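Local coordinates for protein phosphoethanolamine N-methyltransferase 1 (Haemonchus contortus, PDB 4KRG) that probably transfers a methyl group from S-adenosylmethionine to the amine of phosphoethanolamine, an early step in nematode phosphocholine biosynthesis, at residues L50-H55 / Q231-T236; V61-A66 / V82-F87; G69-V74 / F126-M131. All blocks are in the same frame, centred on the assembly; numbering follows the deposited sequence.

Interaction 1 (L50-H55 / Q231-T236); sequences LSSLPH and QVHWLT
His233 meets Ser52 along the strand 231-240, its imidazole turned so that the CE1 corner faces the serine. The hydroxyl lies at the edge of the ring, near its plane, with Ser52 OG 3.6 Å from His233 CE1. The approach is to a ring carbon and is van der Waals in kind; Ser52 OG is hydrogen-bonded to Ile49 O instead, and His233 ND1 to His157 NE2. The imidazole owes its place to a first torsion of 69°, which sets CG between the backbone N and the carbonyl carbon. Trp215 meets the same ring edge-to-face. Here the loop that follows helix 38-50, entered by a type I turn from Leu50 to Leu53, packs against a strand that pairs antiparallel with 154-161, at the side of the Rossmann-like methyltransferase fold where the parallel order of strands is broken. Two residues on, Leu235 carries the apolar half of the contact. Its CG stands anti to the backbone N (chi1 -174°), and its two methyls spread over the loop. Leu235 CD2 touches Pro54 CD at 3.6 Å, the two side chains reaching toward each other, and also lies 3.7 Å from Ser52 O. More loosely, Leu235 CD1 is 4.4 Å from Leu53 CD2, while Tyr155 of strand 154-161 touches both Pro54 and Leu235.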
loop_
_atom_site.group_PDB
_atom_site.type_symbol
_atom_site.label_atom_id
_atom_site.label_comp_id
_atom_site.label_asym_id
_atom_site.label_seq_id
_atom_site.Cartn_x
_atom_site.Cartn_y
_atom_site.Cartn_z
ATOM N N LEU A 50 -8.083 11.275 -4.844
ATOM C CA LEU A 50 -9.339 11.786 -4.309
ATOM C C LEU A 50 -10.469 10.757 -4.359
ATOM O O LEU A 50 -11.320 10.718 -3.474
ATOM C CB LEU A 50 -9.731 13.101 -4.992
ATOM C CG LEU A 50 -8.838 14.276 -4.596
ATOM C CD1 LEU A 50 -9.255 15.529 -5.324
ATOM C CD2 LEU A 50 -8.886 14.507 -3.100
ATOM N N SER A 51 -10.468 9.903 -5.377
ATOM C CA SER A 51 -11.510 8.891 -5.484
ATOM C C SER A 51 -11.319 7.767 -4.468
ATOM O O SER A 51 -12.193 6.919 -4.307
ATOM C CB SER A 51 -11.573 8.319 -6.892
ATOM O OG SER A 51 -10.597 7.311 -7.047
ATOM N N SER A 52 -10.188 7.769 -3.765
ATOM C CA SER A 52 -9.925 6.735 -2.766
ATOM C C SER A 52 -10.375 7.160 -1.372
ATOM O O SER A 52 -10.400 6.354 -0.449
ATOM C CB SER A 52 -8.441 6.367 -2.742
ATOM O OG SER A 52 -7.684 7.342 -2.050
ATOM N N LEU A 53 -10.731 8.431 -1.227
ATOM C CA LEU A 53 -11.135 8.969 0.070
ATOM C C LEU A 53 -12.599 8.690 0.411
ATOM O O LEU A 53 -13.435 8.515 -0.472
ATOM C CB LEU A 53 -10.883 10.481 0.124
ATOM C CG LEU A 53 -9.458 10.973 -0.120
ATOM C CD1 LEU A 53 -9.404 12.491 -0.000
ATOM C CD2 LEU A 53 -8.506 10.336 0.862
ATOM N N PRO A 54 -12.914 8.648 1.707
ATOM C CA PRO A 54 -14.333 8.600 2.060
ATOM C C PRO A 54 -15.034 9.898 1.662
ATOM O O PRO A 54 -14.374 10.913 1.432
ATOM C CB PRO A 54 -14.317 8.440 3.585
ATOM C CG PRO A 54 -12.922 8.740 4.013
ATOM C CD PRO A 54 -12.034 8.448 2.868
ATOM N N HIS A 55 -16.357 9.853 1.550
ATOM C CA HIS A 55 -17.134 11.057 1.296
ATOM C C HIS A 55 -16.924 12.043 2.438
ATOM O O HIS A 55 -16.764 11.644 3.594
ATOM C CB HIS A 55 -18.610 10.716 1.166
ATOM C CG HIS A 55 -18.973 10.081 -0.139
ATOM N ND1 HIS A 55 -19.847 10.659 -1.027
ATOM C CD2 HIS A 55 -18.584 8.906 -0.694
ATOM C CE1 HIS A 55 -19.986 9.873 -2.080
ATOM N NE2 HIS A 55 -19.233 8.804 -1.905
ATOM N N GLN A 231 4.801 4.368 -5.982
ATOM C CA GLN A 231 4.029 5.496 -5.482
ATOM C C GLN A 231 2.892 4.892 -4.688
ATOM O O GLN A 231 1.881 4.470 -5.252
ATOM C CB GLN A 231 3.484 6.322 -6.636
ATOM C CG GLN A 231 4.570 7.056 -7.389
ATOM C CD GLN A 231 5.198 8.133 -6.547
ATOM O OE1 GLN A 231 4.542 9.111 -6.194
ATOM N NE2 GLN A 231 6.470 7.954 -6.194
ATOM N N VAL A 232 3.071 4.825 -3.376
ATOM C CA VAL A 232 2.195 4.020 -2.546
ATOM C C VAL A 232 1.378 4.900 -1.617
ATOM O O VAL A 232 1.889 5.853 -1.022
ATOM C CB VAL A 232 2.990 2.959 -1.741
ATOM C CG1 VAL A 232 2.041 1.989 -1.040
ATOM C CG2 VAL A 232 3.943 2.179 -2.661
ATOM N N HIS A 233 0.089 4.592 -1.515
ATOM C CA HIS A 233 -0.777 5.320 -0.597
ATOM C C HIS A 233 -1.652 4.403 0.250
ATOM O O HIS A 233 -1.844 3.225 -0.072
ATOM C CB HIS A 233 -1.580 6.427 -1.301
ATOM C CG HIS A 233 -2.640 5.939 -2.243
ATOM N ND1 HIS A 233 -3.876 6.550 -2.334
ATOM C CD2 HIS A 233 -2.643 4.952 -3.164
ATOM C CE1 HIS A 233 -4.597 5.946 -3.260
ATOM N NE2 HIS A 233 -3.870 4.965 -3.778
ATOM N N TRP A 234 -2.143 4.957 1.355
ATOM C CA TRP A 234 -2.849 4.197 2.375
ATOM C C TRP A 234 -3.974 5.036 2.938
ATOM O O TRP A 234 -3.804 6.230 3.168
ATOM C CB TRP A 234 -1.906 3.857 3.536
ATOM C CG TRP A 234 -0.609 3.240 3.130
ATOM C CD1 TRP A 234 -0.350 1.912 2.962
ATOM C CD2 TRP A 234 0.612 3.933 2.848
ATOM N NE1 TRP A 234 0.953 1.735 2.586
ATOM C CE2 TRP A 234 1.567 2.951 2.508
ATOM C CE3 TRP A 234 0.990 5.276 2.837
ATOM C CZ2 TRP A 234 2.878 3.285 2.165
ATOM C CZ3 TRP A 234 2.292 5.602 2.492
ATOM C CH2 TRP A 234 3.219 4.610 2.165
ATOM N N LEU A 235 -5.119 4.409 3.168
ATOM C CA LEU A 235 -6.182 5.035 3.943
ATOM C C LEU A 235 -6.253 4.300 5.272
ATOM O O LEU A 235 -6.331 3.071 5.312
ATOM C CB LEU A 235 -7.523 4.956 3.218
ATOM C CG LEU A 235 -8.677 5.704 3.892
ATOM C CD1 LEU A 235 -8.369 7.182 3.996
ATOM C CD2 LEU A 235 -9.961 5.489 3.106
ATOM N N THR A 236 -6.220 5.064 6.352
ATOM C CA THR A 236 -6.038 4.524 7.689
ATOM C C THR A 236 -7.052 5.136 8.660
ATOM O O THR A 236 -7.258 6.350 8.674
ATOM C CB THR A 236 -4.605 4.800 8.157
ATOM O OG1 THR A 236 -3.690 4.148 7.269
ATOM C CG2 THR A 236 -4.388 4.285 9.543
#

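Interaction 2 (V61-A66 / V82-F87); sequences VVDIGA and VLSTDF. With SAH (S-adenosyl-L-homocysteine), chain D.
At the C-terminal end of this strand pair one carbonyl, Thr85 O, receives two successive backbone N-H groups, from Gly65 and Ala66. The bond from Ala66 N is 2.8 Å to Thr85 O and fairly straight at 157°, whereas that from Gly65 N is weak and bent. The doubling marks the place where the first chain leaves the sheet: Gly65 turns with positive phi (81°) beside the ribose of S-adenosylhomocysteine. Before the turn, 61-64 and 82-86 run parallel, with Val61 O, Asp63 N and Asp63 O bonded to Leu83 N, Leu83 O and Thr85 N. The side chains alternate between faces. Val62 and Leu83 lie side by side on one, CG2 of the valine 3.8 Å from CD2 of the leucine; next to them Thr85 OG1 lies 3.6 Å from Ile64 CG2. On the other face Asp63 and Ser84 do not bond directly, but both are hydrogen-bonded to Thr72 OG1 of helix 70-78. The arrangement is the first beta-alpha-beta unit of a Rossmann-like methyltransferase, with the acidic residue at the end of its second strand. Asp86 CG stands anti to the backbone N (chi1 -157°), which brings the carboxylate to the two ribose hydroxyls: OD2 accepts O2' at 2.7 Å and OD1 takes O3', at a doubtfully short separation. Gly67 N and Ile88 N also bond OD1 and OD2, holding the carboxylate in place. Phe87 lays one ring face against the adenine, with SAH C5 3.5 Å above the plane of that ring, over its centre. Gly65 O accepts the ligand's amine N, so the two strand ends read both the amino-acid tail and the nucleoside, consistent with selection of an S-adenosyl cofactor by its ribose diol and its amine.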
loop_
_atom_site.group_PDB
_atom_site.type_symbol
_atom_site.label_atom_id
_atom_site.label_comp_id
_atom_site.label_asym_id
_atom_site.label_seq_id
_atom_site.Cartn_x
_atom_site.Cartn_y
_atom_site.Cartn_z
ATOM N N VAL A 61 -11.561 18.894 7.327
ATOM C CA VAL A 61 -10.362 18.290 6.755
ATOM C C VAL A 61 -9.158 19.200 6.955
ATOM O O VAL A 61 -9.274 20.419 6.858
ATOM C CB VAL A 61 -10.538 18.046 5.236
ATOM C CG1 VAL A 61 -9.326 17.354 4.656
ATOM C CG2 VAL A 61 -11.788 17.235 4.961
ATOM N N VAL A 62 -7.997 18.620 7.248
ATOM C CA VAL A 62 -6.770 19.399 7.236
ATOM C C VAL A 62 -5.841 18.833 6.173
ATOM O O VAL A 62 -5.510 17.648 6.194
ATOM C CB VAL A 62 -6.083 19.475 8.628
ATOM C CG1 VAL A 62 -5.784 18.095 9.180
ATOM C CG2 VAL A 62 -4.812 20.308 8.545
ATOM N N ASP A 63 -5.466 19.680 5.215
ATOM C CA ASP A 63 -4.590 19.280 4.113
ATOM C C ASP A 63 -3.219 19.865 4.390
ATOM O O ASP A 63 -3.004 21.061 4.211
ATOM C CB ASP A 63 -5.152 19.779 2.775
ATOM C CG ASP A 63 -4.247 19.463 1.585
ATOM O OD1 ASP A 63 -3.235 18.737 1.733
ATOM O OD2 ASP A 63 -4.565 19.944 0.473
ATOM N N ILE A 64 -2.298 19.017 4.843
ATOM C CA ILE A 64 -0.989 19.467 5.316
ATOM C C ILE A 64 0.094 19.256 4.258
ATOM O O ILE A 64 0.291 18.144 3.781
ATOM C CB ILE A 64 -0.602 18.727 6.601
ATOM C CG1 ILE A 64 -1.714 18.880 7.637
ATOM C CG2 ILE A 64 0.715 19.244 7.151
ATOM C CD1 ILE A 64 -1.459 18.122 8.912
ATOM N N GLY A 65 0.802 20.328 3.906
ATOM C CA GLY A 65 1.752 20.281 2.805
ATOM C C GLY A 65 1.004 20.419 1.494
ATOM O O GLY A 65 1.372 19.834 0.479
ATOM N N ALA A 66 -0.062 21.214 1.530
ATOM C CA ALA A 66 -0.993 21.352 0.411
ATOM C C ALA A 66 -0.398 22.056 -0.802
ATOM O O ALA A 66 -0.952 21.965 -1.899
ATOM C CB ALA A 66 -2.232 22.099 0.863
ATOM N N VAL A 82 -11.967 23.158 5.185
ATOM C CA VAL A 82 -10.626 22.631 4.973
ATOM C C VAL A 82 -9.606 23.636 5.486
ATOM O O VAL A 82 -9.694 24.823 5.179
ATOM C CB VAL A 82 -10.356 22.364 3.480
ATOM C CG1 VAL A 82 -8.983 21.725 3.284
ATOM C CG2 VAL A 82 -11.455 21.494 2.884
ATOM N N LEU A 83 -8.655 23.160 6.280
ATOM C CA LEU A 83 -7.487 23.956 6.635
ATOM C C LEU A 83 -6.326 23.524 5.759
ATOM O O LEU A 83 -5.924 22.361 5.771
ATOM C CB LEU A 83 -7.112 23.761 8.101
ATOM C CG LEU A 83 -5.721 24.286 8.462
ATOM C CD1 LEU A 83 -5.676 25.795 8.336
ATOM C CD2 LEU A 83 -5.320 23.855 9.861
ATOM N N SER A 84 -5.781 24.466 5.003
ATOM C CA SER A 84 -4.741 24.157 4.037
ATOM C C SER A 84 -3.434 24.814 4.476
ATOM O O SER A 84 -3.380 26.030 4.662
ATOM C CB SER A 84 -5.168 24.679 2.674
ATOM O OG SER A 84 -4.606 23.915 1.638
ATOM N N THR A 85 -2.384 24.011 4.658
ATOM C CA THR A 85 -1.114 24.519 5.183
ATOM C C THR A 85 0.077 24.125 4.305
ATOM O O THR A 85 0.065 23.079 3.659
ATOM C CB THR A 85 -0.837 24.003 6.609
ATOM O OG1 THR A 85 -0.402 22.638 6.552
ATOM C CG2 THR A 85 -2.078 24.095 7.476
ATOM N N ASP A 86 1.107 24.968 4.298
ATOM C CA ASP A 86 2.371 24.659 3.631
ATOM C C ASP A 86 3.438 25.569 4.214
ATOM O O ASP A 86 3.128 26.676 4.656
ATOM C CB ASP A 86 2.257 24.878 2.119
ATOM C CG ASP A 86 3.287 24.087 1.331
ATOM O OD1 ASP A 86 2.990 22.931 0.960
ATOM O OD2 ASP A 86 4.396 24.613 1.083
ATOM N N PHE A 87 4.692 25.122 4.228
ATOM C CA PHE A 87 5.739 25.977 4.790
ATOM C C PHE A 87 6.405 26.909 3.768
ATOM O O PHE A 87 7.241 27.736 4.122
ATOM C CB PHE A 87 6.732 25.198 5.684
ATOM C CG PHE A 87 7.687 24.288 4.945
ATOM C CD1 PHE A 87 8.788 23.775 5.606
ATOM C CD2 PHE A 87 7.490 23.941 3.620
ATOM C CE1 PHE A 87 9.675 22.948 4.964
ATOM C CE2 PHE A 87 8.381 23.112 2.970
ATOM C CZ PHE A 87 9.472 22.612 3.642
HETATM N N SAH D . 0.818 17.747 -1.473
HETATM C CA SAH D . 0.870 18.621 -2.656
HETATM C CB SAH D . 2.344 19.121 -2.838
HETATM C CG SAH D . 3.374 17.996 -2.924
HETATM S SD SAH D . 5.110 18.529 -2.901
HETATM C C SAH D . 0.385 17.917 -3.859
HETATM O O SAH D . 0.586 16.719 -3.985
HETATM O OXT SAH D . 0.078 18.575 -4.830
HETATM C "C5'" SAH D . 5.479 18.879 -1.162
HETATM C "C4'" SAH D . 4.791 19.943 -0.500
HETATM O "O4'" SAH D . 4.882 19.757 0.938
HETATM C "C3'" SAH D . 5.407 21.251 -0.792
HETATM O "O3'" SAH D . 4.395 22.226 -0.910
HETATM C "C2'" SAH D . 6.222 21.535 0.381
HETATM O "O2'" SAH D . 6.380 22.914 0.562
HETATM C "C1'" SAH D . 5.434 20.919 1.475
HETATM N N9 SAH D . 6.245 20.598 2.702
HETATM C C8 SAH D . 7.298 19.776 2.792
HETATM N N7 SAH D . 7.612 19.674 4.085
HETATM C C5 SAH D . 6.772 20.414 4.812
HETATM C C6 SAH D . 6.642 20.673 6.187
HETATM N N6 SAH D . 7.499 20.116 7.107
HETATM N N1 SAH D . 5.647 21.486 6.585
HETATM C C2 SAH D . 4.803 22.039 5.721
HETATM N N3 SAH D . 4.905 21.809 4.401
HETATM C C4 SAH D . 5.872 21.005 3.923
#

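Interaction 3 (G69-V74 / F126-M131); sequences GRFTTV and FTNWLM. With SAH (S-adenosyl-L-homocysteine), chain D; OPE (phosphoric acid mono-(2-amino-ethyl) ester), chain C.
Phe71 and Phe126 supply the apolar core of this contact. Their side chains cross at about a right angle, with ring planes 55° apart, and Phe126 CZ sits 3.5 Å above one face of the Phe71 ring, displaced toward its rim. The far end of the Phe71 ring meets the amide of Asn128, its CE2 lying 3.5 Å from Asn128 ND2. Polar groups from the two segments meet mainly through S-adenosylhomocysteine. Arg70 runs extended from CG to NE and grips the carboxylate with two donors, NE reaching OXT at 2.6 Å and NH2 reaching O at 3.2 Å, both bonds noticeably bent. From the other segment Asn128 ND2 donates to the same oxygen, SAH O, at 2.9 Å, and its backbone O accepts the ligand's amine. With CG anti to the backbone N (chi1 -175°), the Asn128 amide is carried to the carboxylate; Arg159 holds its OD1, which fixes the amide rotation and presents ND2 to the ligand. The salt bridge of Arg70 NH1 to Glu42 likewise steadies the guanidinium, whose positive charge probably helps balance the carboxylate. A third group of contacts surrounds Trp129. Arg70 NH2 approaches its CZ3 at 3.4 Å, and one face of the indole is covered by phosphoethanolamine, whose CB lies 3.7 Å above the indole plane, over its centre. Asn128 ND2 lies over the opposite face, off toward the rim. Gln231 bonds the indole NE1, so the ring that borders the phosphoethanolamine is tied to strand 231-240. The start of segment 69-74 packs against the end of strand 122-126, with Ile49 of helix 38-50 touching both phenylalanines, while Arg159 and Ser161 of strand 154-161 touch Trp129.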
loop_
_atom_site.group_PDB
_atom_site.type_symbol
_atom_site.label_atom_id
_atom_site.label_comp_id
_atom_site.label_asym_id
_atom_site.label_seq_id
_atom_site.Cartn_x
_atom_site.Cartn_y
_atom_site.Cartn_z
ATOM N N GLY A 69 -2.246 23.830 -3.670
ATOM C CA GLY A 69 -3.573 23.423 -3.256
ATOM C C GLY A 69 -4.405 22.640 -4.243
ATOM O O GLY A 69 -5.635 22.709 -4.192
ATOM N N ARG A 70 -3.769 21.883 -5.131
ATOM C CA ARG A 70 -4.544 21.156 -6.139
ATOM C C ARG A 70 -5.540 20.151 -5.539
ATOM O O ARG A 70 -6.574 19.879 -6.128
ATOM C CB ARG A 70 -3.642 20.515 -7.196
ATOM C CG ARG A 70 -2.620 19.568 -6.651
ATOM C CD ARG A 70 -1.601 19.149 -7.703
ATOM N NE ARG A 70 -0.840 18.020 -7.194
ATOM C CZ ARG A 70 -1.079 16.744 -7.474
ATOM N NH1 ARG A 70 -2.050 16.389 -8.302
ATOM N NH2 ARG A 70 -0.327 15.817 -6.921
ATOM N N PHE A 71 -5.239 19.617 -4.363
ATOM C CA PHE A 71 -6.205 18.780 -3.658
ATOM C C PHE A 71 -7.193 19.625 -2.856
ATOM O O PHE A 71 -8.390 19.330 -2.827
ATOM C CB PHE A 71 -5.497 17.788 -2.736
ATOM C CG PHE A 71 -4.744 16.720 -3.464
ATOM C CD1 PHE A 71 -5.422 15.699 -4.111
ATOM C CD2 PHE A 71 -3.361 16.729 -3.499
ATOM C CE1 PHE A 71 -4.729 14.700 -4.788
ATOM C CE2 PHE A 71 -2.664 15.731 -4.173
ATOM C CZ PHE A 71 -3.355 14.719 -4.818
ATOM N N THR A 72 -6.682 20.665 -2.198
ATOM C CA THR A 72 -7.511 21.571 -1.402
ATOM C C THR A 72 -8.698 22.056 -2.211
ATOM O O THR A 72 -9.827 22.075 -1.726
ATOM C CB THR A 72 -6.695 22.780 -0.899
ATOM O OG1 THR A 72 -5.790 22.345 0.119
ATOM C CG2 THR A 72 -7.605 23.849 -0.320
ATOM N N THR A 73 -8.433 22.416 -3.462
ATOM C CA THR A 73 -9.455 22.905 -4.374
ATOM C C THR A 73 -10.657 21.964 -4.466
ATOM O O THR A 73 -11.799 22.405 -4.392
ATOM C CB THR A 73 -8.864 23.142 -5.776
ATOM O OG1 THR A 73 -7.883 24.185 -5.703
ATOM C CG2 THR A 73 -9.947 23.551 -6.749
ATOM N N VAL A 74 -10.396 20.670 -4.612
ATOM C CA VAL A 74 -11.467 19.700 -4.769
ATOM C C VAL A 74 -12.009 19.223 -3.420
ATOM O O VAL A 74 -13.202 18.949 -3.291
ATOM C CB VAL A 74 -11.023 18.502 -5.642
ATOM C CG1 VAL A 74 -12.179 17.537 -5.859
ATOM C CG2 VAL A 74 -10.502 18.988 -6.992
ATOM N N PHE A 126 -5.364 14.909 5.658
ATOM C CA PHE A 126 -4.987 14.577 4.297
ATOM C C PHE A 126 -3.574 15.027 3.996
ATOM O O PHE A 126 -3.230 16.197 4.179
ATOM C CB PHE A 126 -5.935 15.223 3.290
ATOM C CG PHE A 126 -5.585 14.917 1.860
ATOM C CD1 PHE A 126 -6.081 13.775 1.240
ATOM C CD2 PHE A 126 -4.745 15.755 1.137
ATOM C CE1 PHE A 126 -5.753 13.482 -0.076
ATOM C CE2 PHE A 126 -4.410 15.462 -0.183
ATOM C CZ PHE A 126 -4.912 14.326 -0.783
ATOM N N THR A 127 -2.754 14.099 3.522
ATOM C CA THR A 127 -1.433 14.443 3.036
ATOM C C THR A 127 -1.164 13.690 1.742
ATOM O O THR A 127 -1.799 12.677 1.451
ATOM C CB THR A 127 -0.334 14.104 4.057
ATOM O OG1 THR A 127 -0.260 12.684 4.215
ATOM C CG2 THR A 127 -0.606 14.766 5.406
ATOM N N ASN A 128 -0.216 14.196 0.970
ATOM C CA ASN A 128 0.198 13.567 -0.277
ATOM C C ASN A 128 1.619 14.040 -0.560
ATOM O O ASN A 128 1.826 15.222 -0.836
ATOM C CB ASN A 128 -0.765 13.943 -1.417
ATOM C CG ASN A 128 -0.458 13.211 -2.720
ATOM O OD1 ASN A 128 -0.882 12.070 -2.923
ATOM N ND2 ASN A 128 0.277 13.866 -3.607
ATOM N N TRP A 129 2.584 13.123 -0.452
ATOM C CA TRP A 129 4.020 13.441 -0.535
ATOM C C TRP A 129 4.530 14.332 0.619
ATOM O O TRP A 129 4.935 15.468 0.384
ATOM C CB TRP A 129 4.370 14.128 -1.863
ATOM C CG TRP A 129 4.350 13.277 -3.099
ATOM C CD1 TRP A 129 4.829 12.002 -3.245
ATOM C CD2 TRP A 129 3.839 13.667 -4.373
ATOM N NE1 TRP A 129 4.647 11.576 -4.545
ATOM C CE2 TRP A 129 4.039 12.578 -5.258
ATOM C CE3 TRP A 129 3.232 14.827 -4.866
ATOM C CZ2 TRP A 129 3.654 12.624 -6.595
ATOM C CZ3 TRP A 129 2.849 14.871 -6.188
ATOM C CH2 TRP A 129 3.062 13.776 -7.041
ATOM N N LEU A 130 4.538 13.822 1.849
ATOM C CA LEU A 130 4.983 14.637 2.984
ATOM C C LEU A 130 5.952 13.941 3.947
ATOM O O LEU A 130 6.959 14.530 4.340
ATOM C CB LEU A 130 3.791 15.203 3.759
ATOM C CG LEU A 130 4.159 16.137 4.918
ATOM C CD1 LEU A 130 4.872 17.389 4.408
ATOM C CD2 LEU A 130 2.930 16.510 5.735
HETATM N N MSE A 131 5.649 12.702 4.327
HETATM C CA MSE A 131 6.507 11.967 5.263
HETATM C C MSE A 131 7.947 11.845 4.759
HETATM O O MSE A 131 8.893 11.841 5.541
HETATM C CB MSE A 131 5.952 10.565 5.547
HETATM C CG MSE A 131 4.546 10.503 6.126
HETATM SE SE MSE A 131 4.350 11.496 7.801
HETATM C CE MSE A 131 3.719 13.188 7.026
HETATM N N SAH D . 0.818 17.747 -1.473
HETATM C CA SAH D . 0.870 18.621 -2.656
HETATM C CB SAH D . 2.344 19.121 -2.838
HETATM C CG SAH D . 3.374 17.996 -2.924
HETATM S SD SAH D . 5.110 18.529 -2.901
HETATM C C SAH D . 0.385 17.917 -3.859
HETATM O O SAH D . 0.586 16.719 -3.985
HETATM O OXT SAH D . 0.078 18.575 -4.830
HETATM C "C5'" SAH D . 5.479 18.879 -1.162
HETATM C "C4'" SAH D . 4.791 19.943 -0.500
HETATM O "O4'" SAH D . 4.882 19.757 0.938
HETATM C "C3'" SAH D . 5.407 21.251 -0.792
HETATM O "O3'" SAH D . 4.395 22.226 -0.910
HETATM C "C2'" SAH D . 6.222 21.535 0.381
HETATM O "O2'" SAH D . 6.380 22.914 0.562
HETATM C "C1'" SAH D . 5.434 20.919 1.475
HETATM N N9 SAH D . 6.245 20.598 2.702
HETATM C C8 SAH D . 7.298 19.776 2.792
HETATM N N7 SAH D . 7.612 19.674 4.085
HETATM C C5 SAH D . 6.772 20.414 4.812
HETATM C C6 SAH D . 6.642 20.673 6.187
HETATM N N6 SAH D . 7.499 20.116 7.107
HETATM N N1 SAH D . 5.647 21.486 6.585
HETATM C C2 SAH D . 4.803 22.039 5.721
HETATM N N3 SAH D . 4.905 21.809 4.401
HETATM C C4 SAH D . 5.872 21.005 3.923
HETATM C CA OPE C . 7.617 13.930 -6.036
HETATM C CB OPE C . 6.932 15.232 -5.781
HETATM O O1 OPE C . 9.876 12.712 -7.331
HETATM O O2 OPE C . 9.305 11.303 -5.409
HETATM O O3 OPE C . 11.172 12.940 -5.197
HETATM O O4 OPE C . 8.799 13.736 -5.350
HETATM N N OPE C . 6.716 15.604 -4.407
HETATM P P OPE C . 9.824 12.656 -5.822
#

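All three contacts are buried, yet their chemistry changes with place. Interaction 2 is sheet core, held by regular backbone bonds between neighbouring parallel strands; interactions 1 and 3 pack loop against strand and helix against loop, without direct hydrogen bonds between their segments. Interactions 2 and 3 lie about 7 Å apart between centres and share one ligand: the former bonds its ribose and stacks on its adenine, the latter bonds its carboxylate and adds Leu130 at the adenine, and both hold its amine. A threonine of segment 69-74 ties the two. In interaction 1 the side chain of His233 is about 11 Å from that ligand, but Leu50, Leu53 and Gln231 all touch interaction 3.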